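Aquaporin AqpM (Methanothermobacter marburgensis str. Marburg, PDB 2F2B) forms a tetrameric membrane channel that lets water cross in both directions under osmotic drive and gives a transient rise in initial glycerol flux. Local coordinates at residues 37-40 against 41-45; 53-56 against 57-60; 139-142 against 143-147. One frame throughout, in Å; residues are numbered along the deposited sequence.

Contact 1. Residues 37-40 against 41-45; sequences TSPN and PFNIG
Ser38 reaches across a tight bend to Asn43. Ser38 OG lies opposite the backbone nitrogen (chi1 171°), which brings it to 2.7 Å from Asn43 O. The same Ser38 OG lies 2.8 Å from Asn40 O, and its single proton could go to either carbonyl. Asn43 CB also touches the hydroxyl, 3.1 Å from Ser38 OG. The Asn43 side chain heads toward residues 37-40, and its amide crosses obliquely near the Pro39 ring. The bend itself is a type I beta turn from Asn40 to Asn43. Asn43 N gives its hydrogen to Asn40 O at 3.0 Å. Pro41 takes the second place of the turn, where the fixed phi of proline fits. The turn belongs to the loop, predicted to be extracellular, between helices 4-33 and 52-73. Asn40 places CG between its nitrogen and carbonyl carbon (chi1 70°). This sets its amide beside the Phe42 side chain, the two pointing the same way. Amide and ring planes differ by only 18°, so the two flat groups are nearly coplanar. Phe42 then carries its ring away from residues 37-40. Met31 of the second subunit packs on both Asn40 and Phe42, and Ile32 of that subunit packs on Pro39.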
loop_
_atom_site.group_PDB
_atom_site.type_symbol
_atom_site.label_atom_id
_atom_site.label_comp_id
_atom_site.label_asym_id
_atom_site.label_seq_id
_atom_site.Cartn_x
_atom_site.Cartn_y
_atom_site.Cartn_z
ATOM N N THR A 37 18.745 -3.033 -19.837
ATOM C CA THR A 37 18.751 -1.961 -20.824
ATOM C C THR A 37 17.562 -1.031 -20.615
ATOM O O THR A 37 16.415 -1.468 -20.630
ATOM C CB THR A 37 18.688 -2.525 -22.261
ATOM O OG1 THR A 37 19.798 -3.404 -22.477
ATOM C CG2 THR A 37 18.737 -1.396 -23.285
ATOM N N SER A 38 17.848 0.251 -20.416
ATOM C CA SER A 38 16.811 1.257 -20.201
ATOM C C SER A 38 16.301 1.821 -21.527
ATOM O O SER A 38 17.068 1.973 -22.478
ATOM C CB SER A 38 17.365 2.393 -19.340
ATOM O OG SER A 38 16.456 3.476 -19.282
ATOM N N PRO A 39 14.996 2.141 -21.606
ATOM C CA PRO A 39 14.403 2.691 -22.831
ATOM C C PRO A 39 14.899 4.090 -23.191
ATOM O O PRO A 39 14.881 4.475 -24.361
ATOM C CB PRO A 39 12.904 2.656 -22.532
ATOM C CG PRO A 39 12.856 2.862 -21.051
ATOM C CD PRO A 39 13.968 1.961 -20.564
ATOM N N ASN A 40 15.320 4.854 -22.185
ATOM C CA ASN A 40 15.842 6.200 -22.404
ATOM C C ASN A 40 16.662 6.666 -21.196
ATOM O O ASN A 40 16.527 6.126 -20.097
ATOM C CB ASN A 40 14.708 7.193 -22.703
ATOM C CG ASN A 40 13.841 7.479 -21.496
ATOM O OD1 ASN A 40 12.852 6.788 -21.242
ATOM N ND2 ASN A 40 14.211 8.503 -20.738
ATOM N N PRO A 41 17.529 7.678 -21.390
ATOM C CA PRO A 41 18.404 8.255 -20.362
ATOM C C PRO A 41 17.762 8.705 -19.051
ATOM O O PRO A 41 18.400 8.647 -18.002
ATOM C CB PRO A 41 19.073 9.416 -21.095
ATOM C CG PRO A 41 19.167 8.902 -22.491
ATOM C CD PRO A 41 17.791 8.310 -22.695
ATOM N N PHE A 42 16.514 9.161 -19.114
ATOM C CA PHE A 42 15.808 9.633 -17.920
ATOM C C PHE A 42 15.604 8.478 -16.936
ATOM O O PHE A 42 15.558 8.684 -15.721
ATOM C CB PHE A 42 14.456 10.232 -18.323
ATOM C CG PHE A 42 13.787 11.031 -17.235
ATOM C CD1 PHE A 42 12.461 10.784 -16.896
ATOM C CD2 PHE A 42 14.468 12.055 -16.580
ATOM C CE1 PHE A 42 11.816 11.546 -15.920
ATOM C CE2 PHE A 42 13.831 12.826 -15.600
ATOM C CZ PHE A 42 12.502 12.570 -15.271
ATOM N N ASN A 43 15.482 7.268 -17.475
ATOM C CA ASN A 43 15.306 6.053 -16.680
ATOM C C ASN A 43 16.721 5.529 -16.406
ATOM O O ASN A 43 17.371 4.977 -17.296
ATOM C CB ASN A 43 14.472 5.040 -17.485
ATOM C CG ASN A 43 14.096 3.797 -16.685
ATOM O OD1 ASN A 43 13.044 3.195 -16.920
ATOM N ND2 ASN A 43 14.956 3.396 -15.759
ATOM N N ILE A 44 17.201 5.721 -15.179
ATOM C CA ILE A 44 18.554 5.305 -14.806
ATOM C C ILE A 44 18.679 3.896 -14.241
ATOM O O ILE A 44 19.779 3.456 -13.903
ATOM C CB ILE A 44 19.166 6.267 -13.764
ATOM C CG1 ILE A 44 18.438 6.115 -12.424
ATOM C CG2 ILE A 44 19.064 7.703 -14.258
ATOM C CD1 ILE A 44 19.112 6.832 -11.276
ATOM N N GLY A 45 17.564 3.186 -14.138
ATOM C CA GLY A 45 17.606 1.845 -13.588
ATOM C C GLY A 45 16.443 1.650 -12.641
ATOM O O GLY A 45 15.896 0.556 -12.527
#

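Contact 2. Residues 53-56 against 57-60; sequences GDWV and AIGL
The indole of Trp55 meets Ile58 one helical turn on. Ile58 CD1 approaches the six-membered ring obliquely, and its closest ring atom is Trp55 CE3 at 4.2 Å. Trp55 NE1, on the indole rim, donates to Asn192 OD1. Ile46 and Ile187 also pack on Trp55. The Asp54 side chain sets off away from residues 57-60, and its carboxylate bonds outside the two segments. Ile58 reaches back because CG1 stands beside its own nitrogen (chi1 -69°) and the chain then runs extended to CD1. On the way Ile58 CG1 passes 3.3 Å from Asp54 O. Val56 and Leu60 make a second pair. They lie side by side and point the same way, with Val56 CG2 4.1 Å from Leu60 CD1. Four i to i+4 backbone bonds join the segments, as in any regular alpha helix. Gly59 N to Trp55 O and Leu60 N to Val56 O are both 2.8 Å. These are the first turns of helix 52-73, predicted to span the membrane from about residue 56. They lie at a tetramer interface: Leu52 of the third subunit meets Ala57 and Ile58, and Ala57 of the second meets Val56. Asp54 OD1 accepts from Gly47 N and Gly50 N, and OD2 from Leu52 N of the third subunit. Three backbone N-H groups thus meet a buried carboxylate, which is consistent with its being charged and with a polar tie between subunits.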
loop_
_atom_site.group_PDB
_atom_site.type_symbol
_atom_site.label_atom_id
_atom_site.label_comp_id
_atom_site.label_asym_id
_atom_site.label_seq_id
_atom_site.Cartn_x
_atom_site.Cartn_y
_atom_site.Cartn_z
ATOM N N GLY A 53 6.240 1.361 -10.370
ATOM C CA GLY A 53 6.105 0.428 -9.263
ATOM C C GLY A 53 7.373 0.433 -8.421
ATOM O O GLY A 53 7.325 0.254 -7.197
ATOM N N ASP A 54 8.518 0.621 -9.076
ATOM C CA ASP A 54 9.800 0.675 -8.374
ATOM C C ASP A 54 9.836 1.897 -7.466
ATOM O O ASP A 54 10.350 1.841 -6.351
ATOM C CB ASP A 54 10.963 0.785 -9.367
ATOM C CG ASP A 54 11.357 -0.549 -9.965
ATOM O OD1 ASP A 54 12.038 -0.538 -11.018
ATOM O OD2 ASP A 54 11.006 -1.600 -9.387
ATOM N N TRP A 55 9.300 3.008 -7.959
ATOM C CA TRP A 55 9.290 4.236 -7.188
ATOM C C TRP A 55 8.352 4.197 -5.991
ATOM O O TRP A 55 8.698 4.708 -4.929
ATOM C CB TRP A 55 8.964 5.431 -8.089
ATOM C CG TRP A 55 10.186 5.949 -8.808
ATOM C CD1 TRP A 55 10.400 5.981 -10.157
ATOM C CD2 TRP A 55 11.360 6.503 -8.201
ATOM N NE1 TRP A 55 11.637 6.524 -10.428
ATOM C CE2 TRP A 55 12.245 6.853 -9.245
ATOM C CE3 TRP A 55 11.751 6.738 -6.876
ATOM C CZ2 TRP A 55 13.500 7.427 -9.005
ATOM C CZ3 TRP A 55 12.999 7.305 -6.636
ATOM C CH2 TRP A 55 13.859 7.645 -7.700
ATOM N N VAL A 56 7.175 3.596 -6.137
ATOM C CA VAL A 56 6.281 3.533 -4.980
ATOM C C VAL A 56 6.840 2.527 -3.968
ATOM O O VAL A 56 6.623 2.662 -2.760
ATOM C CB VAL A 56 4.819 3.170 -5.380
ATOM C CG1 VAL A 56 4.703 1.703 -5.743
ATOM C CG2 VAL A 56 3.865 3.541 -4.242
ATOM N N ALA A 57 7.574 1.525 -4.454
ATOM C CA ALA A 57 8.178 0.540 -3.556
ATOM C C ALA A 57 9.248 1.238 -2.714
ATOM O O ALA A 57 9.321 1.039 -1.499
ATOM C CB ALA A 57 8.798 -0.610 -4.362
ATOM N N ILE A 58 10.084 2.055 -3.353
ATOM C CA ILE A 58 11.110 2.790 -2.615
ATOM C C ILE A 58 10.401 3.762 -1.675
ATOM O O ILE A 58 10.763 3.889 -0.503
ATOM C CB ILE A 58 12.049 3.572 -3.575
ATOM C CG1 ILE A 58 12.907 2.573 -4.364
ATOM C CG2 ILE A 58 12.925 4.549 -2.782
ATOM C CD1 ILE A 58 13.623 3.175 -5.569
ATOM N N GLY A 59 9.377 4.437 -2.189
ATOM C CA GLY A 59 8.631 5.371 -1.362
ATOM C C GLY A 59 8.072 4.710 -0.111
ATOM O O GLY A 59 8.097 5.294 0.978
ATOM N N LEU A 60 7.574 3.486 -0.252
ATOM C CA LEU A 60 7.012 2.772 0.890
ATOM C C LEU A 60 8.085 2.232 1.830
ATOM O O LEU A 60 7.848 2.103 3.030
ATOM C CB LEU A 60 6.090 1.644 0.402
ATOM C CG LEU A 60 4.817 2.165 -0.284
ATOM C CD1 LEU A 60 4.097 1.028 -0.995
ATOM C CD2 LEU A 60 3.903 2.819 0.758
#

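Contact 3. Residues 139-142 against 143-147; sequences PGIS and YWQAM
Gln145 OE1 is gripped by Ser142 and by water. Ser142 N donates to it at 2.8 Å in an almost straight bond (172°), with the donor tilted from the amide plane. Ser142 OG lies 3.2 Å from the same Gln145 OE1, though its proton has another possible acceptor. Water 2 sits 2.7 Å from Gln145 OE1 and also lies near Gly140 O; which of these oxygens it serves is not settled. On the other end of the amide, Gln145 NE2 donates to water 1, which also borders Gly140 O. NE2 bonds as well to Gln120 O of the second subunit. These bonds fix the rotation of the amide. With chi1 at -77°, Gln145 CG lies opposite the carbonyl carbon, and the side chain runs back to the N-cap. The return bond runs from Gln145 N to Ser142 OG at 3.3 Å. For this the hydroxyl stands between the nitrogen and the carbonyl carbon of Ser142 (chi1 74°). Ala146 N then bonds to Ser142 O at 3.0 Å. Ile141 CG2 packs 3.7 Å from the aliphatic Gln145 CB and also meets Ala146 CB. Tyr143 bonds through OH to Ser223 OG and packs on Ile224. The reciprocal bonds of Ser142 and Gln145 are a capping box, with Ser142 as the N-cap that opens helix 143-166 at what is predicted to be its extracellular end.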
loop_
_atom_site.group_PDB
_atom_site.type_symbol
_atom_site.label_atom_id
_atom_site.label_comp_id
_atom_site.label_asym_id
_atom_site.label_seq_id
_atom_site.Cartn_x
_atom_site.Cartn_y
_atom_site.Cartn_z
ATOM N N PRO A 139 18.708 12.970 -14.927
ATOM C CA PRO A 139 19.086 13.454 -16.261
ATOM C C PRO A 139 18.154 14.509 -16.851
ATOM O O PRO A 139 16.942 14.310 -16.935
ATOM C CB PRO A 139 19.124 12.173 -17.092
ATOM C CG PRO A 139 19.585 11.154 -16.088
ATOM C CD PRO A 139 18.727 11.496 -14.886
ATOM N N GLY A 140 18.731 15.636 -17.258
ATOM C CA GLY A 140 17.940 16.704 -17.844
ATOM C C GLY A 140 17.339 17.671 -16.839
ATOM O O GLY A 140 16.789 18.703 -17.221
ATOM N N ILE A 141 17.441 17.348 -15.554
ATOM C CA ILE A 141 16.890 18.211 -14.514
ATOM C C ILE A 141 17.957 19.180 -14.005
ATOM O O ILE A 141 19.024 18.764 -13.558
ATOM C CB ILE A 141 16.352 17.368 -13.327
ATOM C CG1 ILE A 141 15.280 16.388 -13.827
ATOM C CG2 ILE A 141 15.808 18.282 -12.239
ATOM C CD1 ILE A 141 14.068 17.043 -14.489
ATOM N N SER A 142 17.662 20.476 -14.070
ATOM C CA SER A 142 18.614 21.493 -13.628
ATOM C C SER A 142 18.605 21.706 -12.120
ATOM O O SER A 142 17.718 21.227 -11.411
ATOM C CB SER A 142 18.325 22.830 -14.311
ATOM O OG SER A 142 17.171 23.435 -13.757
ATOM N N TYR A 143 19.606 22.437 -11.643
ATOM C CA TYR A 143 19.748 22.744 -10.229
ATOM C C TYR A 143 18.491 23.398 -9.663
ATOM O O TYR A 143 18.014 23.013 -8.595
ATOM C CB TYR A 143 20.964 23.662 -10.026
ATOM C CG TYR A 143 21.140 24.204 -8.623
ATOM C CD1 TYR A 143 20.363 25.267 -8.158
ATOM C CD2 TYR A 143 22.084 23.653 -7.759
ATOM C CE1 TYR A 143 20.522 25.766 -6.866
ATOM C CE2 TYR A 143 22.249 24.141 -6.467
ATOM C CZ TYR A 143 21.466 25.195 -6.027
ATOM O OH TYR A 143 21.624 25.671 -4.748
ATOM N N TRP A 144 17.951 24.380 -10.378
ATOM C CA TRP A 144 16.761 25.077 -9.905
ATOM C C TRP A 144 15.488 24.246 -9.996
ATOM O O TRP A 144 14.580 24.421 -9.187
ATOM C CB TRP A 144 16.596 26.409 -10.643
ATOM C CG TRP A 144 17.656 27.396 -10.251
ATOM C CD1 TRP A 144 18.692 27.839 -11.020
ATOM C CD2 TRP A 144 17.823 28.005 -8.963
ATOM N NE1 TRP A 144 19.499 28.682 -10.291
ATOM C CE2 TRP A 144 18.988 28.801 -9.025
ATOM C CE3 TRP A 144 17.103 27.951 -7.761
ATOM C CZ2 TRP A 144 19.451 29.542 -7.931
ATOM C CZ3 TRP A 144 17.562 28.687 -6.671
ATOM C CH2 TRP A 144 18.728 29.472 -6.766
ATOM N N GLN A 145 15.417 23.345 -10.971
ATOM C CA GLN A 145 14.240 22.487 -11.093
ATOM C C GLN A 145 14.195 21.530 -9.904
ATOM O O GLN A 145 13.132 21.282 -9.338
ATOM C CB GLN A 145 14.288 21.684 -12.390
ATOM C CG GLN A 145 13.931 22.482 -13.621
ATOM C CD GLN A 145 14.124 21.680 -14.885
ATOM O OE1 GLN A 145 15.252 21.392 -15.281
ATOM N NE2 GLN A 145 13.021 21.296 -15.518
ATOM N N ALA A 146 15.353 20.996 -9.534
ATOM C CA ALA A 146 15.446 20.075 -8.402
ATOM C C ALA A 146 15.119 20.829 -7.119
ATOM O O ALA A 146 14.471 20.300 -6.213
ATOM C CB ALA A 146 16.854 19.478 -8.324
ATOM N N MET A 147 15.575 22.074 -7.047
ATOM C CA MET A 147 15.319 22.917 -5.890
ATOM C C MET A 147 13.814 23.124 -5.730
ATOM O O MET A 147 13.272 22.981 -4.635
ATOM C CB MET A 147 16.005 24.275 -6.074
ATOM C CG MET A 147 15.743 25.265 -4.954
ATOM S SD MET A 147 16.635 24.840 -3.456
ATOM C CE MET A 147 18.240 25.567 -3.822
HETATM O O HOH W 1 14.175 19.417 -17.665
HETATM O O HOH W 2 16.840 21.636 -17.497
#

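The contacts follow one another along the chain in the order 1, 2, 3. Contact 1 lies in the loop after helix 4-33, contact 2 at the start of helix 52-73, and contact 3 at the start of helix 143-166. The centre of contact 1 is about 17 Å from the centre of each of the other two. Contacts 2 and 3 are about 21 Å apart between centres and do not touch. Contact 1 touches both: Phe42 CD2 lies 3.4 Å from Pro139 O, and Gly45 comes near Asp54. The loop, predicted to be extracellular, thus packs against the start of helix 52-73 and the loop leading into helix 143-166. All three contacts also meet the second subunit of the tetramer.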